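Side-chain contact in phospho-furanose lactonase (Mycoplasma synoviae, PDB 3OVG), which hydrolyses D-xylono-1,4-lactone 5-phosphate and L-arabino-1,4-lactone 5-phosphate, and also carboxy 1,4-lactones, with two zinc ions per subunit: residues His28-Gly33 / Val78-Glu83. Residues are numbered along the deposited sequence; the frame is centred on the assembly and turned at random.
Sequences HFIKNG and VLKTLE. With ZN (zinc ion), chain G.
The side chain of Ile30 lies across the aliphatic chain of Lys80 at about a right angle, touching it with both branches. The ethyl branch, its CG1 anti to the carbonyl carbon (chi1 -54°), makes the nearest approach, CG1 of Ile30 coming to 3.9 Å from CB of Lys80. Its terminal CD1 rests against both CB and CD of the lysine, 4.2 Å from each, and CG2 of Ile30 lies at much the same distance from them. It is these methylenes of the lysine that meet Ile30; the chain bends at the last torsion (chi4 41°), and NZ forms a salt bridge with Asp77, just ahead of the helix. Thr81, one residue on, stands close to Ile30 but is joined to it mainly through solvent. One water donates to Ile30 O (2.8 Å) and to Thr81 OG1, while a second accepts from Ile30 N (3.1 Å) and donates to the same hydroxyl at 3.0 Å. Both backbone polar groups of Ile30 are thereby linked to a single side-chain oxygen, which also hydrogen-bonds Asp77 O. In the TIM-barrel fold of the phosphotriesterase family, the contact joins the loop after strand 22-25 to helix 78-88, which follows strand 63-68. That loop begins at the metal centre: His28 NE2 binds zinc at 2.3 Å, alongside His26, Asp274 and the carbamylated Lys155, which bridges to the second zinc, and its ND1 is hydrogen-bonded to Asp70. Lys31 CE sits 3.5 Å above one face of the His28 imidazole, nearer its edge than its centre, and the lysine's NZ donates to a zinc-bound water while pairing with Glu36.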
loop_
_atom_site.group_PDB
_atom_site.type_symbol
_atom_site.label_atom_id
_atom_site.label_comp_id
_atom_site.label_asym_id
_atom_site.label_seq_id
_atom_site.Cartn_x
_atom_site.Cartn_y
_atom_site.Cartn_z
ATOM N N HIS A 28 -29.192 5.660 -2.793
ATOM C CA HIS A 28 -28.669 4.813 -3.840
ATOM C C HIS A 28 -29.291 3.460 -3.734
ATOM O O HIS A 28 -29.734 3.084 -2.674
ATOM C CB HIS A 28 -27.147 4.658 -3.717
ATOM C CG HIS A 28 -26.425 5.954 -3.765
ATOM N ND1 HIS A 28 -26.060 6.548 -4.948
ATOM C CD2 HIS A 28 -26.065 6.812 -2.782
ATOM C CE1 HIS A 28 -25.489 7.710 -4.698
ATOM N NE2 HIS A 28 -25.491 7.896 -3.390
ATOM N N PHE A 29 -29.279 2.719 -4.837
ATOM C CA PHE A 29 -29.621 1.311 -4.790
ATOM C C PHE A 29 -28.647 0.520 -5.640
ATOM O O PHE A 29 -28.033 -0.442 -5.169
ATOM C CB PHE A 29 -31.055 1.088 -5.265
ATOM C CG PHE A 29 -32.088 1.505 -4.261
ATOM C CD1 PHE A 29 -32.178 0.863 -3.032
ATOM C CD2 PHE A 29 -32.978 2.519 -4.550
ATOM C CE1 PHE A 29 -33.159 1.256 -2.073
ATOM C CE2 PHE A 29 -33.950 2.910 -3.611
ATOM C CZ PHE A 29 -34.047 2.263 -2.378
ATOM N N ILE A 30 -28.531 0.929 -6.903
ATOM C CA ILE A 30 -27.604 0.311 -7.830
ATOM C C ILE A 30 -26.410 1.232 -8.100
ATOM O O ILE A 30 -26.584 2.395 -8.484
ATOM C CB ILE A 30 -28.309 0.004 -9.162
ATOM C CG1 ILE A 30 -29.573 -0.847 -8.899
ATOM C CG2 ILE A 30 -27.323 -0.673 -10.146
ATOM C CD1 ILE A 30 -29.281 -2.258 -8.416
ATOM N N LYS A 31 -25.210 0.707 -7.877
ATOM C CA LYS A 31 -23.978 1.343 -8.286
ATOM C C LYS A 31 -23.259 0.310 -9.128
ATOM O O LYS A 31 -22.739 -0.705 -8.625
ATOM C CB LYS A 31 -23.121 1.751 -7.080
ATOM C CG LYS A 31 -23.647 2.992 -6.326
ATOM C CD LYS A 31 -22.702 3.377 -5.136
ATOM C CE LYS A 31 -23.094 4.746 -4.526
ATOM N NZ LYS A 31 -22.021 5.279 -3.592
ATOM N N ASN A 32 -23.251 0.555 -10.421
ATOM C CA ASN A 32 -22.761 -0.422 -11.366
ATOM C C ASN A 32 -21.358 -0.038 -11.857
ATOM O O ASN A 32 -21.209 0.677 -12.835
ATOM C CB ASN A 32 -23.780 -0.487 -12.515
ATOM C CG ASN A 32 -23.433 -1.511 -13.553
ATOM O OD1 ASN A 32 -23.697 -1.317 -14.751
ATOM N ND2 ASN A 32 -22.846 -2.609 -13.119
ATOM N N GLY A 33 -20.321 -0.502 -11.168
ATOM C CA GLY A 33 -18.967 -0.147 -11.543
ATOM C C GLY A 33 -18.668 1.341 -11.405
ATOM O O GLY A 33 -19.310 2.061 -10.641
ATOM N N VAL A 78 -29.407 2.800 -15.388
ATOM C CA VAL A 78 -30.773 3.134 -15.791
ATOM C C VAL A 78 -31.695 1.919 -15.798
ATOM O O VAL A 78 -32.816 1.968 -15.309
ATOM C CB VAL A 78 -30.786 3.782 -17.225
ATOM C CG1 VAL A 78 -32.198 3.907 -17.768
ATOM C CG2 VAL A 78 -30.113 5.102 -17.202
ATOM N N LEU A 79 -31.250 0.835 -16.414
ATOM C CA LEU A 79 -32.107 -0.343 -16.543
ATOM C C LEU A 79 -32.453 -0.956 -15.197
ATOM O O LEU A 79 -33.603 -1.248 -14.908
ATOM C CB LEU A 79 -31.440 -1.393 -17.435
ATOM C CG LEU A 79 -31.247 -0.841 -18.851
ATOM C CD1 LEU A 79 -30.459 -1.823 -19.722
ATOM C CD2 LEU A 79 -32.580 -0.601 -19.446
ATOM N N LYS A 80 -31.455 -1.211 -14.381
ATOM C CA LYS A 80 -31.768 -1.809 -13.101
ATOM C C LYS A 80 -32.586 -0.871 -12.194
ATOM O O LYS A 80 -33.480 -1.323 -11.489
ATOM C CB LYS A 80 -30.510 -2.283 -12.403
ATOM C CG LYS A 80 -29.891 -3.512 -13.051
ATOM C CD LYS A 80 -28.821 -4.113 -12.147
ATOM C CE LYS A 80 -27.914 -5.018 -12.932
ATOM N NZ LYS A 80 -27.606 -4.398 -14.283
ATOM N N THR A 81 -32.290 0.429 -12.215
ATOM C CA THR A 81 -33.059 1.383 -11.382
ATOM C C THR A 81 -34.514 1.432 -11.839
ATOM O O THR A 81 -35.429 1.512 -11.020
ATOM C CB THR A 81 -32.423 2.768 -11.398
ATOM O OG1 THR A 81 -31.084 2.637 -10.925
ATOM C CG2 THR A 81 -33.179 3.736 -10.469
ATOM N N LEU A 82 -34.727 1.354 -13.155
ATOM C CA LEU A 82 -36.085 1.259 -13.682
ATOM C C LEU A 82 -36.798 0.034 -13.157
ATOM O O LEU A 82 -37.993 0.133 -12.872
ATOM C CB LEU A 82 -36.141 1.270 -15.222
ATOM C CG LEU A 82 -36.140 2.663 -15.863
ATOM C CD1 LEU A 82 -36.074 2.542 -17.399
ATOM C CD2 LEU A 82 -37.410 3.372 -15.442
ATOM N N GLU A 83 -36.106 -1.113 -13.065
ATOM C CA GLU A 83 -36.751 -2.328 -12.515
ATOM C C GLU A 83 -37.222 -2.056 -11.089
ATOM O O GLU A 83 -38.282 -2.490 -10.690
ATOM C CB GLU A 83 -35.828 -3.544 -12.441
ATOM C CG GLU A 83 -35.319 -4.125 -13.778
ATOM C CD GLU A 83 -34.491 -5.387 -13.530
ATOM O OE1 GLU A 83 -35.056 -6.369 -12.999
ATOM O OE2 GLU A 83 -33.283 -5.392 -13.833
HETATM ZN ZN ZN G . -24.188 9.519 -2.435
HETATM O O HOH W 1 -28.006 3.642 -10.605
HETATM O O HOH W 2 -30.576 2.988 -7.970
HETATM O O HOH W 3 -22.423 7.747 -2.577
HETATM O O HOH W 4 -22.413 10.241 -1.068
#